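Local coordinates for protein peptidoglycan D,D-transpeptidase PbpA (Mycobacterium tuberculosis, PDB 3UN7) that probably cross-links the peptides of the peptidoglycan cell wall as a penicillin-binding D,D-transpeptidase and is probably required for regulating cell length, at residues A34-T39 and F45-P50; G24-T27 and L32-Y35. One frame throughout, in Å; residues are numbered along the deposited sequence.

Contact 1 (A34-T39 and F45-P50)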
ATOM      1  N   ALA A  34      11.287 -14.661  10.996  1.00 26.58           N
ATOM      2  CA  ALA A  34      10.888 -16.062  11.036  1.00 27.20           C
ATOM      3  C   ALA A  34      12.135 -16.930  11.140  1.00 27.29           C
ATOM      4  O   ALA A  34      13.140 -16.660  10.474  1.00 27.71           O
ATOM      5  CB  ALA A  34      10.025 -16.459   9.794  1.00 25.70           C
ATOM      6  N   TYR A  35      12.080 -17.940  12.005  1.00 27.29           N
ATOM      7  CA  TYR A  35      13.215 -18.846  12.223  1.00 28.11           C
ATOM      8  C   TYR A  35      12.725 -20.221  12.718  1.00 28.07           C
ATOM      9  O   TYR A  35      11.562 -20.383  13.076  1.00 28.70           O
ATOM     10  CB  TYR A  35      14.282 -18.218  13.155  1.00 29.45           C
ATOM     11  CG  TYR A  35      13.872 -17.983  14.602  1.00 31.15           C
ATOM     12  CD1 TYR A  35      13.256 -16.792  14.990  1.00 32.23           C
ATOM     13  CD2 TYR A  35      14.142 -18.932  15.593  1.00 32.57           C
ATOM     14  CE1 TYR A  35      12.899 -16.561  16.325  1.00 32.05           C
ATOM     15  CE2 TYR A  35      13.776 -18.704  16.924  1.00 32.51           C
ATOM     16  CZ  TYR A  35      13.161 -17.523  17.278  1.00 33.63           C
ATOM     17  OH  TYR A  35      12.808 -17.298  18.600  1.00 35.10           O
ATOM     18  N   SER A  36      13.600 -21.218  12.697  1.00 27.06           N
ATOM     19  CA  SER A  36      13.212 -22.548  13.085  1.00 27.02           C
ATOM     20  C   SER A  36      14.095 -22.978  14.236  1.00 27.85           C
ATOM     21  O   SER A  36      15.296 -22.708  14.237  1.00 27.92           O
ATOM     22  CB  SER A  36      13.339 -23.528  11.917  1.00 26.60           C
ATOM     23  OG  SER A  36      12.345 -23.288  10.950  1.00 26.61           O
ATOM     24  N   VAL A  37      13.484 -23.650  15.207  1.00 28.17           N
ATOM     25  CA  VAL A  37      14.219 -24.146  16.386  1.00 29.20           C
ATOM     26  C   VAL A  37      14.151 -25.657  16.444  1.00 28.28           C
ATOM     27  O   VAL A  37      13.087 -26.237  16.245  1.00 28.00           O
ATOM     28  CB  VAL A  37      13.606 -23.566  17.688  1.00 29.06           C
ATOM     29  CG1 VAL A  37      14.272 -24.149  18.936  1.00 32.62           C
ATOM     30  CG2 VAL A  37      13.731 -22.071  17.689  1.00 30.94           C
ATOM     31  N   ALA A  38      15.285 -26.290  16.740  1.00 29.25           N
ATOM     32  CA  ALA A  38      15.346 -27.729  16.939  1.00 28.74           C
ATOM     33  C   ALA A  38      14.543 -28.114  18.177  1.00 29.14           C
ATOM     34  O   ALA A  38      14.762 -27.576  19.256  1.00 28.82           O
ATOM     35  CB  ALA A  38      16.790 -28.179  17.103  1.00 29.66           C
ATOM     36  N   THR A  39      13.616 -29.054  18.019  1.00 28.73           N
ATOM     37  CA  THR A  39      12.778 -29.477  19.144  1.00 29.02           C
ATOM     38  C   THR A  39      12.719 -30.991  19.247  1.00 29.13           C
ATOM     39  O   THR A  39      13.372 -31.709  18.474  1.00 29.07           O
ATOM     40  CB  THR A  39      11.323 -28.885  19.083  1.00 28.01           C
ATOM     41  OG1 THR A  39      10.529 -29.562  18.090  1.00 28.07           O
ATOM     42  CG2 THR A  39      11.341 -27.391  18.813  1.00 27.49           C
ATOM     43  N   PHE A  45      11.950 -29.584  13.571  1.00 31.88           N
ATOM     44  CA  PHE A  45      12.107 -28.141  13.557  1.00 31.27           C
ATOM     45  C   PHE A  45      10.779 -27.401  13.704  1.00 30.65           C
ATOM     46  O   PHE A  45       9.834 -27.589  12.914  1.00 31.67           O
ATOM     47  CB  PHE A  45      12.969 -27.695  12.359  1.00 31.30           C
ATOM     48  CG  PHE A  45      14.434 -27.920  12.588  1.00 30.71           C
ATOM     49  CD1 PHE A  45      15.055 -29.091  12.166  1.00 33.66           C
ATOM     50  CD2 PHE A  45      15.182 -26.989  13.302  1.00 33.17           C
ATOM     51  CE1 PHE A  45      16.415 -29.314  12.416  1.00 34.75           C
ATOM     52  CE2 PHE A  45      16.534 -27.205  13.560  1.00 33.82           C
ATOM     53  CZ  PHE A  45      17.147 -28.369  13.124  1.00 34.90           C
ATOM     54  N   LEU A  46      10.680 -26.585  14.749  1.00 29.42           N
ATOM     55  CA  LEU A  46       9.478 -25.780  14.924  1.00 28.82           C
ATOM     56  C   LEU A  46       9.696 -24.360  14.410  1.00 27.94           C
ATOM     57  O   LEU A  46      10.690 -23.731  14.752  1.00 28.58           O
ATOM     58  CB  LEU A  46       9.022 -25.754  16.387  1.00 29.22           C
ATOM     59  CG  LEU A  46       7.845 -24.816  16.712  1.00 31.34           C
ATOM     60  CD1 LEU A  46       6.531 -25.425  16.231  1.00 33.53           C
ATOM     61  CD2 LEU A  46       7.801 -24.536  18.214  1.00 33.10           C
ATOM     62  N   ARG A  47       8.760 -23.869  13.596  1.00 26.84           N
ATOM     63  CA  ARG A  47       8.852 -22.522  13.036  1.00 26.04           C
ATOM     64  C   ARG A  47       8.367 -21.531  14.070  1.00 26.38           C
ATOM     65  O   ARG A  47       7.299 -21.739  14.671  1.00 25.94           O
ATOM     66  CB  ARG A  47       7.996 -22.405  11.767  1.00 25.62           C
ATOM     67  CG  ARG A  47       8.348 -21.244  10.854  1.00 24.53           C
ATOM     68  CD  ARG A  47       9.765 -21.377  10.331  1.00 25.12           C
ATOM     69  NE  ARG A  47      10.103 -20.427   9.274  1.00 24.18           N
ATOM     70  CZ  ARG A  47      11.349 -20.158   8.886  1.00 23.12           C
ATOM     71  NH1 ARG A  47      12.379 -20.747   9.487  1.00 24.70           N
ATOM     72  NH2 ARG A  47      11.576 -19.304   7.879  1.00 23.36           N
ATOM     73  N   VAL A  48       9.127 -20.447  14.253  1.00 25.96           N
ATOM     74  CA  VAL A  48       8.822 -19.429  15.265  1.00 25.82           C
ATOM     75  C   VAL A  48       8.754 -18.039  14.626  1.00 25.94           C
ATOM     76  O   VAL A  48       9.599 -17.695  13.798  1.00 26.17           O
ATOM     77  CB  VAL A  48       9.859 -19.455  16.418  1.00 26.74           C
ATOM     78  CG1 VAL A  48       9.531 -18.396  17.484  1.00 25.70           C
ATOM     79  CG2 VAL A  48       9.876 -20.835  17.074  1.00 25.45           C
ATOM     80  N   TYR A  49       7.746 -17.260  15.013  1.00 25.58           N
ATOM     81  CA  TYR A  49       7.528 -15.902  14.501  1.00 25.88           C
ATOM     82  C   TYR A  49       7.538 -15.008  15.721  1.00 26.45           C
ATOM     83  O   TYR A  49       6.523 -14.940  16.425  1.00 26.86           O
ATOM     84  CB  TYR A  49       6.169 -15.813  13.772  1.00 24.96           C
ATOM     85  CG  TYR A  49       6.084 -16.787  12.617  1.00 26.77           C
ATOM     86  CD1 TYR A  49       5.616 -18.086  12.802  1.00 25.32           C
ATOM     87  CD2 TYR A  49       6.512 -16.416  11.336  1.00 27.20           C
ATOM     88  CE1 TYR A  49       5.548 -18.990  11.730  1.00 25.21           C
ATOM     89  CE2 TYR A  49       6.476 -17.320  10.275  1.00 26.50           C
ATOM     90  CZ  TYR A  49       5.995 -18.595  10.478  1.00 25.72           C
ATOM     91  OH  TYR A  49       5.943 -19.462   9.414  1.00 25.50           O
ATOM     92  N   PRO A  50       8.681 -14.358  16.006  1.00 27.05           N
ATOM     93  CA  PRO A  50       8.817 -13.617  17.280  1.00 28.91           C
ATOM     94  C   PRO A  50       8.051 -12.291  17.395  1.00 29.98           C
ATOM     95  O   PRO A  50       7.857 -11.815  18.512  1.00 30.65           O
ATOM     96  CB  PRO A  50      10.333 -13.385  17.398  1.00 29.89           C
ATOM     97  CG  PRO A  50      10.814 -13.321  15.998  1.00 28.86           C
ATOM     98  CD  PRO A  50       9.925 -14.307  15.214  1.00 27.09           C
TER

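Contact 2 (G24-T27 and L32-Y35)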
ATOM      1  N   GLY A  24      15.746 -21.986   6.877  1.00 29.26           N
ATOM      2  CA  GLY A  24      16.468 -20.733   7.042  1.00 29.10           C
ATOM      3  C   GLY A  24      15.588 -19.616   7.540  1.00 27.85           C
ATOM      4  O   GLY A  24      14.383 -19.807   7.754  1.00 28.25           O
ATOM      5  N   GLN A  25      16.193 -18.438   7.698  1.00 27.58           N
ATOM      6  CA  GLN A  25      15.556 -17.293   8.358  1.00 27.76           C
ATOM      7  C   GLN A  25      15.021 -16.267   7.369  1.00 26.42           C
ATOM      8  O   GLN A  25      15.582 -16.079   6.282  1.00 25.91           O
ATOM      9  CB  GLN A  25      16.578 -16.559   9.246  1.00 27.68           C
ATOM     10  CG  GLN A  25      17.342 -17.440  10.215  1.00 31.09           C
ATOM     11  CD  GLN A  25      18.514 -16.728  10.861  1.00 31.12           C
ATOM     12  OE1 GLN A  25      19.075 -15.776  10.303  1.00 34.44           O
ATOM     13  NE2 GLN A  25      18.894 -17.187  12.038  1.00 35.06           N
ATOM     14  N   ILE A  26      13.951 -15.583   7.766  1.00 25.50           N
ATOM     15  CA  ILE A  26      13.489 -14.378   7.054  1.00 25.30           C
ATOM     16  C   ILE A  26      13.870 -13.203   7.935  1.00 25.74           C
ATOM     17  O   ILE A  26      13.529 -13.196   9.111  1.00 24.75           O
ATOM     18  CB  ILE A  26      11.968 -14.402   6.828  1.00 24.98           C
ATOM     19  CG1 ILE A  26      11.574 -15.645   6.010  1.00 24.92           C
ATOM     20  CG2 ILE A  26      11.492 -13.084   6.164  1.00 23.91           C
ATOM     21  CD1 ILE A  26      10.049 -15.837   5.835  1.00 25.71           C
ATOM     22  N   THR A  27      14.597 -12.222   7.385  1.00 25.96           N
ATOM     23  CA  THR A  27      15.122 -11.161   8.233  1.00 27.28           C
ATOM     24  C   THR A  27      14.679  -9.773   7.753  1.00 27.63           C
ATOM     25  O   THR A  27      14.254  -9.599   6.592  1.00 27.51           O
ATOM     26  CB  THR A  27      16.666 -11.219   8.308  1.00 27.29           C
ATOM     27  OG1 THR A  27      17.201 -10.854   7.036  1.00 29.09           O
ATOM     28  CG2 THR A  27      17.150 -12.622   8.665  1.00 27.76           C
ATOM     29  N   LEU A  32      15.303 -11.032  13.195  1.00 32.85           N
ATOM     30  CA  LEU A  32      14.626 -12.221  12.714  1.00 32.11           C
ATOM     31  C   LEU A  32      13.128 -11.993  12.680  1.00 31.18           C
ATOM     32  O   LEU A  32      12.541 -11.508  13.656  1.00 30.66           O
ATOM     33  CB  LEU A  32      14.983 -13.443  13.566  1.00 32.69           C
ATOM     34  CG  LEU A  32      16.490 -13.689  13.694  1.00 34.87           C
ATOM     35  CD1 LEU A  32      16.804 -14.894  14.616  1.00 34.56           C
ATOM     36  CD2 LEU A  32      17.099 -13.872  12.314  1.00 35.28           C
ATOM     37  N   LEU A  33      12.523 -12.318  11.541  1.00 28.88           N
ATOM     38  CA  LEU A  33      11.080 -12.280  11.409  1.00 27.53           C
ATOM     39  C   LEU A  33      10.527 -13.684  11.502  1.00 27.03           C
ATOM     40  O   LEU A  33       9.416 -13.867  11.973  1.00 26.81           O
ATOM     41  CB  LEU A  33      10.672 -11.680  10.056  1.00 25.97           C
ATOM     42  CG  LEU A  33      11.216 -10.299   9.649  1.00 27.29           C
ATOM     43  CD1 LEU A  33      10.390  -9.772   8.472  1.00 25.95           C
ATOM     44  CD2 LEU A  33      11.207  -9.302  10.820  1.00 27.75           C
ATOM     45  N   ALA A  34      11.287 -14.661  10.996  1.00 26.58           N
ATOM     46  CA  ALA A  34      10.888 -16.062  11.036  1.00 27.20           C
ATOM     47  C   ALA A  34      12.135 -16.930  11.140  1.00 27.29           C
ATOM     48  O   ALA A  34      13.140 -16.660  10.474  1.00 27.71           O
ATOM     49  CB  ALA A  34      10.025 -16.459   9.794  1.00 25.70           C
ATOM     50  N   TYR A  35      12.080 -17.940  12.005  1.00 27.29           N
ATOM     51  CA  TYR A  35      13.215 -18.846  12.223  1.00 28.11           C
ATOM     52  C   TYR A  35      12.725 -20.221  12.718  1.00 28.07           C
ATOM     53  O   TYR A  35      11.562 -20.383  13.076  1.00 28.70           O
ATOM     54  CB  TYR A  35      14.282 -18.218  13.155  1.00 29.45           C
ATOM     55  CG  TYR A  35      13.872 -17.983  14.602  1.00 31.15           C
ATOM     56  CD1 TYR A  35      13.256 -16.792  14.990  1.00 32.23           C
ATOM     57  CD2 TYR A  35      14.142 -18.932  15.593  1.00 32.57           C
ATOM     58  CE1 TYR A  35      12.899 -16.561  16.325  1.00 32.05           C
ATOM     59  CE2 TYR A  35      13.776 -18.704  16.924  1.00 32.51           C
ATOM     60  CZ  TYR A  35      13.161 -17.523  17.278  1.00 33.63           C
ATOM     61  OH  TYR A  35      12.808 -17.298  18.600  1.00 35.10           O
TER

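Contact 1 (A34-T39 and F45-P50)
An antiparallel beta hairpin pairs Tyr-35 to Ala-38 with Phe-45 to Val-48, in the region assigned to the PbpA dimerisation domain. Tyr-35 and Val-48 form one hydrogen-bonded pair, with Val-48 N 2.7 Å from Tyr-35 O, and Val-37 and Leu-46 form the next. On their face of the sheet the Tyr-35 ring, its CG held between the backbone N and the carbonyl carbon (chi1 67°), lies beside Val-48. CB of Val-48 makes a CH-pi contact 4.1 Å from the ring centroid, and its CG1 reaches Tyr-35 OH, while Pro-50 CG meets the ring edge. Strand 45-48 lies at the edge of the mixed sheet, with 31-38 as its inner neighbour.

The other face carries Ser-36, Ala-38, Phe-45 and Arg-47. A bend at chi2 (62°) brings the Arg-47 guanidinium back across the neighbouring strand, where one face packs on the Ala-34 to Tyr-35 peptide. Its NH1 donates to Ser-36 OG at 2.9 Å, the oxygen lying 19° out of the guanidinium plane; NE forms a salt bridge with Glu-72. Further along, the Phe-45 ring packs against Ala-38, CE2 to CB 3.7 Å.

Contact 2 (G24-T27 and L32-Y35)
Ile-26 O is gripped by two backbone N-H groups from the facing strand, those of Leu-33 and Ala-34, and this paired backbone, with Leu-33 CB set against the carbonyl, is the tight part of the contact. The bond from Leu-33 N is the shorter, 2.8 Å to Ile-26 O, and arrives almost straight on to the carbonyl (C=O...N angle 161°). Ala-34 N sits farther off, 3.3 Å from the same oxygen, but approaches in the carbonyl plane on a lone pair. In return Ile-26 N donates to Ala-34 O at 3.0 Å, tilted out of that carbonyl's plane.

Two residues opposite one define a classic beta bulge in the hairpin of strands 26-28 and 31-38, and it shifts the register by one between Ile-26 and Thr-27. The chain turns a corner here, and Leu-33 points its CB at the partner strand, 3.4 Å from Ile-26 O. On the Ile-26 and Ala-34 face of the sheet the buried side chains pack less closely: with CG1 of Ile-26 beside the backbone N (chi1 -59°) and the chain then extended, its CD1 comes 4.0 Å from Ala-34 CB. Its other branch, CG2, meets Leu-33 CD1 more distantly, the two side chains crossing nearly at right angles. Leu-71 and Glu-72 of helix 70-74 also cover Ile-26, and helix 52-59 packs on Leu-33.

The opposite face, that of Thr-27 and Leu-32, is more open, its residues only partly buried. Leu-32 CD2 reaches over to the Gln-25 amide, 3.4 Å from OE1, and also touches Thr-27 CG2 at 3.9 Å. These are van der Waals contacts; the polar ends look to the next strand, Gln-25 OE1 accepting from Asn-104 ND2 and Thr-27 OG1 bonding to Asp-106.

How the contacts relate
Contacts 1 and 2 are consecutive beta hairpins sharing strand 31-38, with Ala-34 and Tyr-35 common to both and centres about 9 Å apart. Along the chain, strand 26-28 comes first, then 31-38, then 45-48; in the mixed sheet 31-38 lies between the other two, and 26-28 continues the sheet to strand 104-107. The corner at residues 33 and 34 falls where one hairpin passes into the other. The two contacts also touch directly: Arg-47 NH1 is 2.8 Å from Gly-24 O, a probable hydrogen bond, and Pro-50 packs on the Leu-32 and Leu-33 carbonyls. Both belong to the dimerisation-domain family region, away from the probable acyl-ester serine, Ser-193.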